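Local coordinates for protein probable transcriptional regulator (Rhodococcus jostii, PDB 3HIM) that probably binds DNA as a dimeric, all-helical TetR-family regulator and so controls transcription of its target genes, at residues A77-A82 against K138-I143; R142-G147 against F153-I158; E159-A164 against R197-A202. All blocks are in the same frame, centred on the assembly; numbering follows the deposited sequence.

Contact 1: residues A77-A82 against K138-I143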
# COMPACT_ATOMS: atom_id res chain seq x y z
N ALA B 77 18.55 5.40 -2.26
CA ALA B 77 19.48 6.50 -2.49
C ALA B 77 18.88 7.80 -1.97
O ALA B 77 19.58 8.60 -1.37
CB ALA B 77 19.84 6.63 -4.00
N ALA B 78 17.58 7.99 -2.20
CA ALA B 78 16.87 9.21 -1.78
C ALA B 78 16.90 9.45 -0.27
O ALA B 78 17.29 10.52 0.19
CB ALA B 78 15.41 9.20 -2.27
N ILE B 79 16.48 8.46 0.50
CA ILE B 79 16.44 8.62 1.95
C ILE B 79 17.83 8.59 2.58
O ILE B 79 18.07 9.22 3.62
CB ILE B 79 15.49 7.61 2.60
CG1 ILE B 79 15.95 6.16 2.37
CG2 ILE B 79 14.11 7.83 2.07
CD1 ILE B 79 15.14 5.12 3.24
N THR B 80 18.75 7.87 1.94
CA THR B 80 20.12 7.81 2.43
C THR B 80 20.77 9.20 2.29
O THR B 80 21.27 9.76 3.26
CB THR B 80 20.92 6.70 1.71
OG1 THR B 80 20.29 5.46 2.01
CG2 THR B 80 22.37 6.66 2.20
N ALA B 81 20.68 9.78 1.10
CA ALA B 81 21.07 11.19 0.91
C ALA B 81 20.30 12.15 1.84
O ALA B 81 20.80 13.22 2.16
CB ALA B 81 20.86 11.60 -0.54
N ALA B 82 19.10 11.78 2.26
CA ALA B 82 18.34 12.65 3.17
C ALA B 82 18.76 12.48 4.65
O ALA B 82 18.39 13.30 5.50
CB ALA B 82 16.83 12.45 2.99
N LYS B 138 16.11 -0.34 7.31
CA LYS B 138 17.18 -0.14 8.27
C LYS B 138 17.61 1.34 8.43
O LYS B 138 18.10 1.75 9.50
CB LYS B 138 18.40 -1.04 7.96
N VAL B 139 17.39 2.15 7.38
CA VAL B 139 17.67 3.59 7.44
C VAL B 139 16.81 4.21 8.53
O VAL B 139 17.27 5.06 9.30
CB VAL B 139 17.42 4.33 6.10
CG1 VAL B 139 17.56 5.86 6.27
CG2 VAL B 139 18.36 3.81 5.01
N PHE B 140 15.57 3.77 8.60
CA PHE B 140 14.67 4.30 9.60
C PHE B 140 14.98 3.72 10.97
O PHE B 140 15.01 4.45 11.95
CB PHE B 140 13.19 4.12 9.21
CG PHE B 140 12.75 4.99 8.04
CD1 PHE B 140 12.69 6.38 8.17
CD2 PHE B 140 12.40 4.42 6.81
CE1 PHE B 140 12.28 7.20 7.09
CE2 PHE B 140 12.00 5.22 5.74
CZ PHE B 140 11.94 6.61 5.88
N THR B 141 15.25 2.42 11.05
CA THR B 141 15.54 1.82 12.36
C THR B 141 16.79 2.43 13.00
O THR B 141 16.79 2.68 14.21
CB THR B 141 15.60 0.24 12.33
OG1 THR B 141 16.61 -0.18 11.43
CG2 THR B 141 14.31 -0.34 11.84
N ARG B 142 17.82 2.71 12.20
CA ARG B 142 19.02 3.38 12.70
C ARG B 142 18.67 4.75 13.32
O ARG B 142 19.09 5.05 14.44
CB ARG B 142 20.07 3.53 11.59
N ILE B 143 17.87 5.54 12.61
CA ILE B 143 17.49 6.87 13.09
C ILE B 143 16.70 6.74 14.39
O ILE B 143 16.99 7.44 15.36
CB ILE B 143 16.69 7.68 12.03
CG1 ILE B 143 17.65 8.14 10.92
CG2 ILE B 143 15.96 8.91 12.66
CD1 ILE B 143 16.97 8.32 9.58
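I79 of helix 60-82 pushes its terminal methyl against V139 of helix 123-149. This contact belongs to the all-helical TetR fold, in which helix 60-82 follows the predicted helix-turn-helix motif and runs up into the C-terminal domain. The two helices point nearly the same way, at 22°, but their axes stay 10.7 Å apart. At that spacing the gap is bridged by side chains, and no hydrogen bond crosses it.

The tight part is a single methyl. I79 CD1 lies 3.7 Å from V139 CB and 3.9 Å from both V139 CG1 and V139 CG2, so it sits over the fork of the valine rather than against one branch. The torsions put it there: I79 CG1 is held between the backbone N and the carbonyl carbon (chi1 62°), and the chain is then extended, which carries CD1 straight out to the neighbouring helix. On its inner flank the same methyl meets the F140 ring at CE2, 4.0 Å away. The CB of F140 leaves its helix beside the contact, yet the ring comes back toward I79. Y100 of helix 89-106 packs on I79 and stands edge-to-face to the F140 ring, adding to the buried side.

The other flank is thin and faces solvent. T80 is exposed and adds little buried surface, its side chain crossing that of V139 at about a right angle. No apolar group of T80 grips the valine there; what reaches it is the hydroxyl. T80 OG1, already hydrogen-bonded to L76 O one turn back in its own helix, rests 3.9 Å from V139 CG2.

Contact 2: residues R142-G147 against F153-I158; sequences RIIEAG and FHPFDI
F153 lays its ring into a hollow on helix 123-149 made by G147, which has no side chain to fill it. Ring atom CG stands 3.9 Å from G147 CA, and a CB on that residue would come within 2.2 Å of F153 CD2, a clash; the benzyl group occupies the place a side chain would take. Further out, the ring runs along the helix backbone: CD2 comes 3.6 Å from I144 O, which lies at the ring edge near its plane, while CE2 passes I143 O more loosely. With chi1 at -68°, CG lies beside the backbone N, which turns the ring back along the helix toward I144. The backbone ties the same spot, since F153 N donates to G147 O over 3.0 Å. The ring also packs on V199 and C201. With an alanine here the ring would be gone, which would probably open a gap over G147 and leave V199 and C201 without their packing partner.

F153-I158 belongs to the connection that leads the chain from helix 123-149 into helix 158-175, successive helices of the C-terminal domain of the TetR fold, and it folds back on the end part of the first helix. D157 is the N-cap of the second helix, its OD1 accepting from A160 N.

Below the phenylalanine the roles swap, and the helix supplies the bump. I144 CG2 fits into the corner between P155 and I158, 4.1 Å from P155 CG and 4.0 Å from I158 CG2, I144 and each of these two running alongside with opposite sense. At the outer rim I158 CD1 lies across the stem of E145, 3.8 Å from its CG.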
# COMPACT_ATOMS: atom_id res chain seq x y z
N ARG B 142 17.82 2.71 12.20
CA ARG B 142 19.02 3.38 12.70
C ARG B 142 18.67 4.75 13.32
O ARG B 142 19.09 5.05 14.44
CB ARG B 142 20.07 3.53 11.59
N ILE B 143 17.87 5.54 12.61
CA ILE B 143 17.49 6.87 13.09
C ILE B 143 16.70 6.74 14.39
O ILE B 143 16.99 7.44 15.36
CB ILE B 143 16.69 7.68 12.03
CG1 ILE B 143 17.65 8.14 10.92
CG2 ILE B 143 15.96 8.91 12.66
CD1 ILE B 143 16.97 8.32 9.58
N ILE B 144 15.75 5.80 14.42
CA ILE B 144 14.92 5.60 15.59
C ILE B 144 15.77 5.15 16.79
O ILE B 144 15.59 5.66 17.92
CB ILE B 144 13.74 4.68 15.31
CG1 ILE B 144 12.84 5.29 14.22
CG2 ILE B 144 12.92 4.46 16.58
CD1 ILE B 144 11.75 4.33 13.69
N GLU B 145 16.71 4.25 16.53
CA GLU B 145 17.69 3.82 17.52
C GLU B 145 18.52 5.00 18.01
O GLU B 145 18.69 5.19 19.21
CB GLU B 145 18.61 2.77 16.92
CG GLU B 145 17.96 1.40 16.79
CD GLU B 145 18.79 0.40 16.02
OE1 GLU B 145 19.95 0.70 15.65
OE2 GLU B 145 18.29 -0.71 15.81
N ALA B 146 19.03 5.80 17.07
CA ALA B 146 19.84 6.95 17.45
C ALA B 146 19.11 7.83 18.45
O ALA B 146 19.68 8.23 19.45
CB ALA B 146 20.22 7.75 16.22
N GLY B 147 17.83 8.12 18.19
CA GLY B 147 17.01 8.98 19.05
C GLY B 147 16.71 8.38 20.41
O GLY B 147 16.60 9.11 21.42
N PHE B 153 13.74 9.94 21.66
CA PHE B 153 12.62 9.09 21.26
C PHE B 153 12.32 8.12 22.38
O PHE B 153 13.21 7.77 23.15
CB PHE B 153 12.94 8.30 19.96
CG PHE B 153 13.08 9.16 18.70
CD1 PHE B 153 12.58 10.46 18.65
CD2 PHE B 153 13.69 8.64 17.56
CE1 PHE B 153 12.70 11.25 17.49
CE2 PHE B 153 13.83 9.42 16.38
CZ PHE B 153 13.32 10.73 16.36
N HIS B 154 11.07 7.67 22.45
CA HIS B 154 10.65 6.66 23.42
C HIS B 154 9.71 5.67 22.74
O HIS B 154 8.53 5.57 23.11
CB HIS B 154 9.96 7.31 24.62
CG HIS B 154 10.72 8.48 25.15
ND1 HIS B 154 11.87 8.34 25.90
CD2 HIS B 154 10.52 9.81 25.00
CE1 HIS B 154 12.33 9.54 26.21
NE2 HIS B 154 11.53 10.45 25.69
N PRO B 155 10.23 4.93 21.75
CA PRO B 155 9.40 4.03 20.94
C PRO B 155 8.89 2.89 21.78
O PRO B 155 9.59 2.44 22.69
CB PRO B 155 10.39 3.49 19.87
CG PRO B 155 11.73 3.74 20.40
CD PRO B 155 11.67 4.79 21.47
N PHE B 156 7.67 2.45 21.51
CA PHE B 156 7.19 1.20 22.07
C PHE B 156 8.07 0.08 21.52
O PHE B 156 8.61 -0.74 22.25
CB PHE B 156 5.73 0.95 21.69
CG PHE B 156 4.75 1.67 22.56
CD1 PHE B 156 4.50 1.24 23.85
CD2 PHE B 156 4.06 2.79 22.08
CE1 PHE B 156 3.58 1.91 24.66
CE2 PHE B 156 3.15 3.46 22.87
CZ PHE B 156 2.91 3.02 24.18
N ASP B 157 8.24 0.09 20.21
CA ASP B 157 8.84 -1.02 19.53
C ASP B 157 9.52 -0.46 18.28
O ASP B 157 8.86 0.05 17.38
CB ASP B 157 7.74 -2.03 19.20
CG ASP B 157 8.25 -3.29 18.53
OD1 ASP B 157 9.01 -3.19 17.53
OD2 ASP B 157 7.85 -4.39 18.99
N ILE B 158 10.84 -0.52 18.24
CA ILE B 158 11.57 0.11 17.16
C ILE B 158 11.23 -0.50 15.80
O ILE B 158 10.95 0.24 14.85
CB ILE B 158 13.08 0.07 17.39
CG1 ILE B 158 13.44 0.90 18.62
CG2 ILE B 158 13.83 0.61 16.16
CD1 ILE B 158 14.91 0.77 19.01

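Contact 3: residues E159-A164 against R197-A202; sequences EAAALA and RMVGCA
A161 on helix 158-175 and V199, the first residue beyond helix 184-198, bring their CA atoms to 6.7 Å just where the second backbone gives up its helical course. The exit is a Schellman motif: G200, at phi 69°, is the C-prime residue, G200 N bonds back to R197 O, and C201 N reaches the carbonyl of the residue before R197. M198, the last helical residue, and V199, just beyond it, are the two that meet helix 158-175.

Two alanines one turn apart receive them. A161 CB meets V199 CG1 at 3.9 Å; this branch lies anti to the carbonyl carbon (chi1 -61°), while CG2 takes the place between the backbone N and the carbonyl carbon and does not touch this helix segment. A164 CB meets M198 through the sulfur, 4.1 Å from SD. The methionine is extended to SD and then bends (chi3 -94°), so CE turns aside and the thioether sulfur, not the terminal methyl, bears on the alanine. No hydrogen bond crosses the contact, and all four touching residues are buried.

Behind V199 lie I144 of helix 123-149, L93 of helix 89-106 and F153. R197 points elsewhere: it forms a salt bridge with D203 and donates to H154 O and M198 O of the second subunit. Helix 158-175 meets the second subunit too: A164 packs on L194 and L163 on Y191 of that chain. Helices 158-175 and 184-198 thus pair within the chain while both face the partner, as in the four-helix bundle through which TetR-family regulators dimerise.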
# COMPACT_ATOMS: atom_id res chain seq x y z
N GLU B 159 11.23 -1.83 15.70
CA GLU B 159 10.91 -2.50 14.44
C GLU B 159 9.48 -2.20 13.99
O GLU B 159 9.26 -1.97 12.80
CB GLU B 159 11.14 -4.01 14.54
N ALA B 160 8.51 -2.20 14.91
CA ALA B 160 7.12 -1.81 14.58
C ALA B 160 7.04 -0.38 14.03
O ALA B 160 6.32 -0.12 13.06
CB ALA B 160 6.22 -1.95 15.79
N ALA B 161 7.80 0.54 14.63
CA ALA B 161 7.82 1.93 14.18
C ALA B 161 8.42 2.09 12.77
O ALA B 161 7.85 2.79 11.93
CB ALA B 161 8.54 2.82 15.19
N ALA B 162 9.55 1.42 12.53
CA ALA B 162 10.16 1.43 11.20
C ALA B 162 9.25 0.79 10.15
O ALA B 162 9.05 1.38 9.09
CB ALA B 162 11.53 0.75 11.24
N LEU B 163 8.65 -0.37 10.46
CA LEU B 163 7.62 -0.98 9.58
C LEU B 163 6.51 0.02 9.27
O LEU B 163 6.21 0.26 8.10
CB LEU B 163 7.00 -2.26 10.15
CG LEU B 163 5.65 -2.69 9.50
CD1 LEU B 163 5.80 -3.18 8.01
CD2 LEU B 163 4.93 -3.76 10.30
N ALA B 164 5.91 0.61 10.31
CA ALA B 164 4.78 1.49 10.06
C ALA B 164 5.15 2.64 9.13
O ALA B 164 4.38 3.01 8.24
CB ALA B 164 4.17 1.99 11.35
N ARG B 197 5.38 11.55 16.38
CA ARG B 197 4.46 11.13 17.44
C ARG B 197 4.55 9.64 17.74
O ARG B 197 4.52 9.22 18.90
CB ARG B 197 3.02 11.52 17.10
CG ARG B 197 2.70 12.98 17.36
CD ARG B 197 2.22 13.16 18.78
NE ARG B 197 1.76 14.51 19.10
CZ ARG B 197 0.49 14.90 19.13
NH1 ARG B 197 -0.49 14.07 18.83
NH2 ARG B 197 0.19 16.15 19.47
N MET B 198 4.66 8.85 16.67
CA MET B 198 4.79 7.41 16.75
C MET B 198 6.02 7.01 17.58
O MET B 198 5.93 6.08 18.40
CB MET B 198 4.91 6.80 15.35
CG MET B 198 3.55 6.50 14.70
SD MET B 198 3.78 5.68 13.10
CE MET B 198 3.73 7.14 12.05
N VAL B 199 7.15 7.68 17.37
CA VAL B 199 8.36 7.28 18.10
C VAL B 199 8.47 8.00 19.44
O VAL B 199 9.49 7.91 20.12
CB VAL B 199 9.64 7.42 17.26
CG1 VAL B 199 9.56 6.54 16.04
CG2 VAL B 199 9.90 8.88 16.88
N GLY B 200 7.39 8.71 19.80
CA GLY B 200 7.25 9.35 21.11
C GLY B 200 8.19 10.52 21.31
O GLY B 200 8.62 10.78 22.43
N CYS B 201 8.53 11.20 20.22
CA CYS B 201 9.26 12.48 20.28
C CYS B 201 8.33 13.62 20.74
O CYS B 201 7.13 13.61 20.43
CB CYS B 201 9.83 12.83 18.90
SG CYS B 201 10.96 14.27 18.87
N ALA B 202 8.89 14.60 21.46
CA ALA B 202 8.16 15.83 21.82
C ALA B 202 7.73 16.61 20.56
O ALA B 202 8.36 16.50 19.50
CB ALA B 202 8.98 16.71 22.78

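Contacts 1 and 2 share R142 and I143 and both use helix 123-149: contact 1 binds it to helix 60-82, contact 2 to the turn that follows it. Contact 3 then joins the next two helices, its centre about 7 Å from that of contact 2. Contact 3 is wholly buried, whereas contacts 1 and 2 each have a solvent-facing rim. Contacts 1 and 3 have no hydrogen bond across their segments and rest mainly on apolar packing, with a threonine hydroxyl at the rim of contact 1; contact 2 adds a backbone hydrogen bond. H154 N and V199 O, probably hydrogen-bonded at 2.8 Å, tie contacts 2 and 3, and these two reach the second subunit, which contact 1 does not.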